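Local coordinates for protein DNA polymerase sliding clamp 2 (Sulfolobus tokodaii, PDB 3AIZ) that serves as a subunit of a ring-shaped sliding clamp that encircles DNA and tethers the polymerase and other DNA-processing proteins to it, at residues L132-T137 with S194-V199; S86-L91 with T101-K106; S34-Y39 with D123-P128. One frame throughout, in Å; residues are numbered along the deposited sequence.

Overall arrangement
From the N terminus, segment 34-39, on strand 34-40, waits for its partner until 123-128, so interaction 3 closes a long loop within the N-terminal domain and ties that strand to the connecting loop. Inside it, interaction 2 closes a short one, pairing 86-91 with 101-106 as the arms of a hairpin. The two meet where Leu91 CD1 packs on Ile35 CD1 at 3.9 Å, although their centres are about 25 Å apart. The chain then runs on into 132-137, where interaction 1 starts a separate loop in the C-terminal domain, closed at 194-199, joining the starts of strands 134-138 and 196-201. Interactions 1 and 2 lie on opposite sides of the chain's centre, their centres about 40 Å apart.

Interaction 1: residues L132-T137 with S194-V199; sequences LSVTFT and SPSKAV
Ser133 and Val134 meet Ser194 and Ser196 in a small side-chain contact between two strand starts of the C-terminal half of the PCNA clamp fold. The geometry shows that this is not strand pairing: the two segments share no backbone hydrogen bond, the closest CA atoms, of Ser133 and Ser194, are 5.9 Å apart, and only 147 Å² is buried. Strand 134-138 instead lies between strands 186-192 and 218-223, while strand 196-201 pairs with 156-161. A classic beta bulge marks the entry to the first strand, since Ser133 and Val134 both face Phe222.

Val134 supplies the apolar part. Its CG1 is anti to the backbone N (chi1 178°), which leaves CG2 as the branch turned to the partner, and CG2 rests 3.7 Å from Ser196 CB. The same valine also touches Val192 and Ala161, one on the strand beside it and one on the strand paired with 196-201. Ser133 adds its CB, which lies 3.9 Å from Ser194 OG.

Within 194-199 the loop is tied to itself. Ser196 OG donates a 2.8 Å hydrogen bond to Ser194 O, spanning Pro195; the donor sits 35° out of the carbonyl plane, with a C=O...donor angle of 143°.

Interaction 2: residues S86-L91 with T101-K106; sequences SATVTL and TVRDEK. With SO4 (sulfate ion), chain E; SO4 (sulfate ion), chain F.
Arg103 and Thr90 meet diagonally across the hairpin: the guanidinium passes over its own strand neighbour Thr101 and donates from NH2 to Thr90 OG1 at 3.2 Å. The two side chains cross at about a right angle, with the hydroxyl 22° out of the guanidinium plane. After an Arg103 chain extended from CG to NE, chi4 of -86° turns the flat group so that Thr101 CG2 covers one face, 3.7 Å above its centre. A sulfate, probably from the crystallisation liquor, sits at the edge, accepting from Arg103 NH1 on O3 and from Arg103 NH2 on O2, the latter at 3.0 Å.

Strands 88-93 and 97-104 form this beta hairpin of the clamp's N-terminal domain, and 97-104 also pairs with 109-120. Thr88-Arg103 and Thr90-Thr101 are hydrogen-bonded pairs, Thr90 N reaching Thr101 O at 2.9 Å; Val89-Val102 is the non-hydrogen-bonded pair between them. The valines meet through their CG2 methyls at 3.9 Å, on the face covered by helices 9-16 and 72-80.

At the hairpin's open end, Lys106 NZ binds a second, separate sulfate through O2 at 2.9 Å. Arg103 thus bridges Thr90 and a sulfate, consistent with a positive group that can hold an anion while a hydroxyl steadies it.

Interaction 3: residues S34-Y39 with D123-P128; sequences SIFSRY and DQLTEP
Arg38 and Asp123 cross at about a right angle as side chains, yet their flat ends are almost parallel, the guanidinium and carboxylate planes differing by 15°. The salt bridge runs from Arg38 NE to Asp123 OD2 at 3.4 Å, a rather long one. A bend at chi2 (102°) swings the arginine's end over the passing backbone, where Gln124 O receives both NE and NH2. The bond from Arg38 NH2 to Gln124 O is 3.0 Å long, but its N-H...O angle is only 124°; the one from NE is weak as well, so one carbonyl is gripped twice, loosely and obliquely. Over one guanidinium face lies Thr126 N, 4.0 Å above the centre of the plane.

The loop these groups hold is the interdomain connector of the PCNA fold, leading from strand 109-120 to strand 134-138; in PCNA proteins it borders the groove where partner proteins dock. Strand 34-40 provides the wall against which it lies, and Asn29 OD1 takes the N-H of Asp123 from the neighbouring strand.

Leu125 splits its side chain between the two strand residues. Its CD1 packs on the aliphatic part of Arg38, 3.5 Å from Arg38 CG, whereas CD2 stands over a face of Phe36. Leucine and ring slide past each other in opposite directions, with Leu125 CB 3.8 Å from Phe36 CE2. At the ring's edge, near its plane, Asp123 O approaches Phe36 CE2 to 3.4 Å. Ile49, on strand 46-53, also touches Leu125.

Interaction 1: residues L132-T137 with S194-V199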
# COMPACT_ATOMS: atom_id res chain seq x y z
N LEU A 132 -36.60 -19.60 -31.36
CA LEU A 132 -35.73 -18.44 -31.48
C LEU A 132 -35.50 -18.08 -32.94
O LEU A 132 -34.64 -18.66 -33.60
CB LEU A 132 -34.40 -18.69 -30.77
CG LEU A 132 -34.30 -18.30 -29.29
CD1 LEU A 132 -35.65 -18.39 -28.60
CD2 LEU A 132 -33.28 -19.19 -28.59
N SER A 133 -36.30 -17.14 -33.45
CA SER A 133 -36.20 -16.72 -34.84
C SER A 133 -34.81 -16.17 -35.14
O SER A 133 -34.27 -16.38 -36.22
CB SER A 133 -37.25 -15.65 -35.14
OG SER A 133 -38.54 -16.06 -34.72
N VAL A 134 -34.25 -15.45 -34.17
CA VAL A 134 -32.95 -14.81 -34.35
C VAL A 134 -31.95 -15.25 -33.29
O VAL A 134 -32.23 -15.19 -32.10
CB VAL A 134 -33.08 -13.28 -34.30
CG1 VAL A 134 -31.71 -12.62 -34.42
CG2 VAL A 134 -34.02 -12.78 -35.39
N THR A 135 -30.78 -15.70 -33.74
CA THR A 135 -29.69 -16.03 -32.84
C THR A 135 -28.39 -15.44 -33.36
O THR A 135 -28.12 -15.46 -34.55
CB THR A 135 -29.52 -17.56 -32.67
OG1 THR A 135 -29.25 -18.15 -33.95
CG2 THR A 135 -30.77 -18.18 -32.07
N PHE A 136 -27.59 -14.89 -32.45
CA PHE A 136 -26.27 -14.38 -32.82
C PHE A 136 -25.26 -14.63 -31.72
O PHE A 136 -25.61 -14.75 -30.55
CB PHE A 136 -26.34 -12.89 -33.18
CG PHE A 136 -26.83 -12.01 -32.06
CD1 PHE A 136 -28.17 -11.70 -31.95
CD2 PHE A 136 -25.94 -11.48 -31.13
CE1 PHE A 136 -28.62 -10.88 -30.93
CE2 PHE A 136 -26.39 -10.66 -30.11
CZ PHE A 136 -27.73 -10.36 -30.01
N THR A 137 -23.99 -14.74 -32.11
CA THR A 137 -22.93 -15.00 -31.15
C THR A 137 -21.92 -13.86 -31.16
O THR A 137 -21.58 -13.33 -32.22
CB THR A 137 -22.21 -16.32 -31.46
OG1 THR A 137 -23.18 -17.36 -31.66
CG2 THR A 137 -21.29 -16.72 -30.31
N SER A 194 -36.04 -15.23 -39.72
CA SER A 194 -37.03 -14.27 -40.19
C SER A 194 -36.96 -12.98 -39.38
O SER A 194 -36.66 -13.00 -38.19
CB SER A 194 -38.44 -14.87 -40.09
OG SER A 194 -38.76 -15.22 -38.75
N PRO A 195 -37.24 -11.84 -40.04
CA PRO A 195 -37.23 -10.54 -39.37
C PRO A 195 -38.01 -10.59 -38.06
O PRO A 195 -39.17 -11.00 -38.06
CB PRO A 195 -37.93 -9.63 -40.37
CG PRO A 195 -37.63 -10.24 -41.69
CD PRO A 195 -37.61 -11.73 -41.46
N SER A 196 -37.37 -10.19 -36.96
CA SER A 196 -38.00 -10.28 -35.65
C SER A 196 -37.77 -9.02 -34.82
O SER A 196 -36.83 -8.26 -35.08
CB SER A 196 -37.48 -11.50 -34.89
OG SER A 196 -37.68 -12.68 -35.64
N LYS A 197 -38.62 -8.80 -33.83
CA LYS A 197 -38.54 -7.61 -32.99
C LYS A 197 -39.15 -7.85 -31.61
O LYS A 197 -40.21 -8.47 -31.49
CB LYS A 197 -39.22 -6.43 -33.67
CG LYS A 197 -39.51 -5.26 -32.75
CD LYS A 197 -39.58 -3.95 -33.52
CE LYS A 197 -40.57 -4.02 -34.67
NZ LYS A 197 -40.55 -2.78 -35.49
N ALA A 198 -38.48 -7.36 -30.58
CA ALA A 198 -38.97 -7.50 -29.21
C ALA A 198 -38.47 -6.36 -28.33
O ALA A 198 -37.50 -5.68 -28.68
CB ALA A 198 -38.55 -8.84 -28.64
N VAL A 199 -39.12 -6.17 -27.20
CA VAL A 199 -38.73 -5.13 -26.25
C VAL A 199 -38.41 -5.76 -24.90
O VAL A 199 -39.09 -6.69 -24.46
CB VAL A 199 -39.85 -4.09 -26.07
CG1 VAL A 199 -39.41 -3.00 -25.11
CG2 VAL A 199 -40.25 -3.51 -27.41

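Interaction 2: residues S86-L91 with T101-K106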
# COMPACT_ATOMS: atom_id res chain seq x y z
N SER A 86 -5.62 -23.40 -12.96
CA SER A 86 -5.74 -24.78 -13.39
C SER A 86 -6.28 -25.66 -12.27
O SER A 86 -6.28 -26.89 -12.38
CB SER A 86 -4.39 -25.31 -13.86
OG SER A 86 -3.90 -24.55 -14.96
N ALA A 87 -6.74 -25.03 -11.19
CA ALA A 87 -7.27 -25.76 -10.05
C ALA A 87 -8.61 -26.40 -10.37
O ALA A 87 -9.47 -25.77 -10.98
CB ALA A 87 -7.39 -24.84 -8.85
N THR A 88 -8.79 -27.65 -9.96
CA THR A 88 -10.03 -28.37 -10.20
C THR A 88 -10.93 -28.31 -8.96
O THR A 88 -10.52 -27.84 -7.91
CB THR A 88 -9.78 -29.84 -10.58
OG1 THR A 88 -9.19 -30.53 -9.48
CG2 THR A 88 -8.86 -29.92 -11.79
N VAL A 89 -12.16 -28.79 -9.11
CA VAL A 89 -13.12 -28.80 -8.01
C VAL A 89 -13.87 -30.12 -7.95
O VAL A 89 -14.27 -30.66 -8.97
CB VAL A 89 -14.14 -27.65 -8.15
CG1 VAL A 89 -15.23 -27.78 -7.09
CG2 VAL A 89 -13.46 -26.32 -8.03
N THR A 90 -14.05 -30.64 -6.74
CA THR A 90 -14.84 -31.84 -6.55
C THR A 90 -16.02 -31.56 -5.63
O THR A 90 -15.89 -30.85 -4.63
CB THR A 90 -14.01 -33.01 -5.98
OG1 THR A 90 -13.48 -32.64 -4.69
CG2 THR A 90 -12.85 -33.35 -6.91
N LEU A 91 -17.18 -32.11 -5.98
CA LEU A 91 -18.38 -31.98 -5.17
C LEU A 91 -18.75 -33.35 -4.62
O LEU A 91 -18.99 -34.29 -5.38
CB LEU A 91 -19.53 -31.43 -6.02
CG LEU A 91 -19.28 -30.09 -6.71
CD1 LEU A 91 -20.41 -29.78 -7.68
CD2 LEU A 91 -19.12 -28.98 -5.69
N THR A 101 -14.15 -29.45 -2.52
CA THR A 101 -12.69 -29.45 -2.47
C THR A 101 -12.08 -28.83 -3.72
O THR A 101 -12.46 -29.16 -4.84
CB THR A 101 -12.13 -30.88 -2.32
OG1 THR A 101 -12.66 -31.48 -1.13
CG2 THR A 101 -10.61 -30.85 -2.23
N VAL A 102 -11.13 -27.92 -3.51
CA VAL A 102 -10.39 -27.32 -4.61
C VAL A 102 -8.96 -27.84 -4.62
O VAL A 102 -8.25 -27.73 -3.63
CB VAL A 102 -10.37 -25.78 -4.52
CG1 VAL A 102 -9.45 -25.20 -5.57
CG2 VAL A 102 -11.78 -25.23 -4.66
N ARG A 103 -8.55 -28.42 -5.74
CA ARG A 103 -7.24 -29.05 -5.85
C ARG A 103 -6.38 -28.36 -6.90
O ARG A 103 -6.79 -28.18 -8.04
CB ARG A 103 -7.40 -30.53 -6.21
CG ARG A 103 -8.49 -31.22 -5.41
CD ARG A 103 -8.80 -32.60 -5.96
NE ARG A 103 -9.96 -33.18 -5.30
CZ ARG A 103 -9.90 -33.87 -4.17
NH1 ARG A 103 -8.74 -34.07 -3.57
NH2 ARG A 103 -11.01 -34.37 -3.63
N ASP A 104 -5.17 -27.97 -6.50
CA ASP A 104 -4.24 -27.32 -7.42
C ASP A 104 -2.90 -28.03 -7.46
O ASP A 104 -2.01 -27.74 -6.67
CB ASP A 104 -4.04 -25.85 -7.02
CG ASP A 104 -3.14 -25.12 -7.99
OD1 ASP A 104 -3.06 -25.54 -9.16
OD2 ASP A 104 -2.51 -24.12 -7.57
N GLU A 105 -2.77 -28.98 -8.38
CA GLU A 105 -1.55 -29.77 -8.50
C GLU A 105 -0.33 -28.89 -8.74
O GLU A 105 0.77 -29.21 -8.31
CB GLU A 105 -1.70 -30.80 -9.62
CG GLU A 105 -0.54 -31.78 -9.73
CD GLU A 105 0.65 -31.21 -10.48
OE1 GLU A 105 0.46 -30.26 -11.26
OE2 GLU A 105 1.77 -31.72 -10.28
N LYS A 106 -0.53 -27.77 -9.44
CA LYS A 106 0.57 -26.88 -9.80
C LYS A 106 1.34 -26.40 -8.57
O LYS A 106 2.57 -26.38 -8.58
CB LYS A 106 0.07 -25.69 -10.61
CG LYS A 106 1.18 -24.78 -11.11
CD LYS A 106 0.64 -23.58 -11.87
CE LYS A 106 1.76 -22.67 -12.34
NZ LYS A 106 1.26 -21.47 -13.06
S SO4 E . -9.97 -36.00 -0.29
O1 SO4 E . -10.04 -36.08 1.17
O2 SO4 E . -11.05 -35.14 -0.77
O3 SO4 E . -8.68 -35.43 -0.68
O4 SO4 E . -10.12 -37.33 -0.87
S SO4 F . -1.78 -19.11 -12.64
O1 SO4 F . -1.73 -18.19 -13.77
O2 SO4 F . -1.47 -20.46 -13.10
O3 SO4 F . -0.81 -18.70 -11.63
O4 SO4 F . -3.12 -19.09 -12.05

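Interaction 3: residues S34-Y39 with D123-P128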
# COMPACT_ATOMS: atom_id res chain seq x y z
N SER A 34 -26.82 -33.60 -15.87
CA SER A 34 -26.12 -32.37 -15.50
C SER A 34 -26.35 -31.96 -14.05
O SER A 34 -27.36 -32.31 -13.44
CB SER A 34 -26.56 -31.22 -16.40
OG SER A 34 -27.88 -30.80 -16.09
N ILE A 35 -25.38 -31.23 -13.51
CA ILE A 35 -25.57 -30.51 -12.26
C ILE A 35 -26.07 -29.13 -12.64
O ILE A 35 -25.53 -28.51 -13.55
CB ILE A 35 -24.26 -30.37 -11.48
CG1 ILE A 35 -23.65 -31.74 -11.19
CG2 ILE A 35 -24.48 -29.59 -10.19
CD1 ILE A 35 -22.31 -31.67 -10.49
N PHE A 36 -27.11 -28.65 -11.96
CA PHE A 36 -27.66 -27.35 -12.31
C PHE A 36 -28.42 -26.69 -11.17
O PHE A 36 -28.89 -27.36 -10.25
CB PHE A 36 -28.57 -27.47 -13.53
CG PHE A 36 -29.88 -28.14 -13.25
CD1 PHE A 36 -30.05 -29.50 -13.47
CD2 PHE A 36 -30.96 -27.41 -12.76
CE1 PHE A 36 -31.25 -30.12 -13.21
CE2 PHE A 36 -32.17 -28.03 -12.50
CZ PHE A 36 -32.31 -29.38 -12.72
N SER A 37 -28.53 -25.37 -11.25
CA SER A 37 -29.31 -24.60 -10.30
C SER A 37 -30.07 -23.52 -11.07
O SER A 37 -29.50 -22.85 -11.92
CB SER A 37 -28.39 -23.95 -9.26
OG SER A 37 -29.14 -23.22 -8.31
N ARG A 38 -31.36 -23.38 -10.77
CA ARG A 38 -32.17 -22.39 -11.47
C ARG A 38 -33.16 -21.71 -10.53
O ARG A 38 -33.89 -22.37 -9.79
CB ARG A 38 -32.91 -23.03 -12.65
CG ARG A 38 -34.09 -23.91 -12.28
CD ARG A 38 -35.41 -23.19 -12.50
NE ARG A 38 -36.56 -24.04 -12.21
CZ ARG A 38 -37.83 -23.69 -12.43
NH1 ARG A 38 -38.11 -22.50 -12.94
NH2 ARG A 38 -38.81 -24.54 -12.14
N TYR A 39 -33.17 -20.38 -10.56
CA TYR A 39 -34.13 -19.62 -9.78
C TYR A 39 -34.70 -18.49 -10.63
O TYR A 39 -34.10 -18.07 -11.61
CB TYR A 39 -33.49 -19.05 -8.51
CG TYR A 39 -32.41 -18.04 -8.77
CD1 TYR A 39 -31.12 -18.44 -9.11
CD2 TYR A 39 -32.67 -16.68 -8.68
CE1 TYR A 39 -30.13 -17.51 -9.35
CE2 TYR A 39 -31.68 -15.74 -8.92
CZ TYR A 39 -30.41 -16.17 -9.26
OH TYR A 39 -29.42 -15.24 -9.50
N ASP A 123 -35.36 -29.61 -8.14
CA ASP A 123 -36.18 -28.56 -8.73
C ASP A 123 -36.08 -28.63 -10.25
O ASP A 123 -35.07 -28.21 -10.82
CB ASP A 123 -35.73 -27.19 -8.23
CG ASP A 123 -36.52 -26.05 -8.85
OD1 ASP A 123 -37.71 -26.26 -9.16
OD2 ASP A 123 -35.95 -24.96 -9.01
N GLN A 124 -37.12 -29.15 -10.89
CA GLN A 124 -37.11 -29.36 -12.34
C GLN A 124 -36.77 -28.09 -13.12
O GLN A 124 -37.25 -27.00 -12.80
CB GLN A 124 -38.45 -29.92 -12.80
CG GLN A 124 -38.77 -31.30 -12.25
CD GLN A 124 -37.79 -32.36 -12.72
OE1 GLN A 124 -36.98 -32.12 -13.62
NE2 GLN A 124 -37.87 -33.55 -12.13
N LEU A 125 -35.95 -28.25 -14.15
CA LEU A 125 -35.53 -27.13 -14.99
C LEU A 125 -36.57 -26.84 -16.06
O LEU A 125 -36.69 -27.58 -17.04
CB LEU A 125 -34.17 -27.44 -15.63
CG LEU A 125 -33.48 -26.31 -16.38
CD1 LEU A 125 -33.35 -25.09 -15.49
CD2 LEU A 125 -32.11 -26.76 -16.89
N THR A 126 -37.31 -25.76 -15.88
CA THR A 126 -38.40 -25.42 -16.80
C THR A 126 -38.06 -24.20 -17.66
O THR A 126 -38.56 -23.10 -17.42
CB THR A 126 -39.71 -25.15 -16.04
OG1 THR A 126 -39.90 -26.16 -15.04
CG2 THR A 126 -40.89 -25.15 -17.00
N GLU A 127 -37.22 -24.40 -18.67
CA GLU A 127 -36.89 -23.34 -19.61
C GLU A 127 -38.06 -23.08 -20.55
O GLU A 127 -38.78 -24.01 -20.93
CB GLU A 127 -35.65 -23.71 -20.44
CG GLU A 127 -34.40 -24.00 -19.63
CD GLU A 127 -33.18 -24.21 -20.51
OE1 GLU A 127 -33.06 -23.52 -21.54
OE2 GLU A 127 -32.33 -25.07 -20.16
N PRO A 128 -38.27 -21.81 -20.93
CA PRO A 128 -39.32 -21.47 -21.90
C PRO A 128 -39.13 -22.24 -23.20
O PRO A 128 -38.00 -22.34 -23.70
CB PRO A 128 -39.10 -19.97 -22.13
CG PRO A 128 -38.45 -19.49 -20.88
CD PRO A 128 -37.58 -20.62 -20.42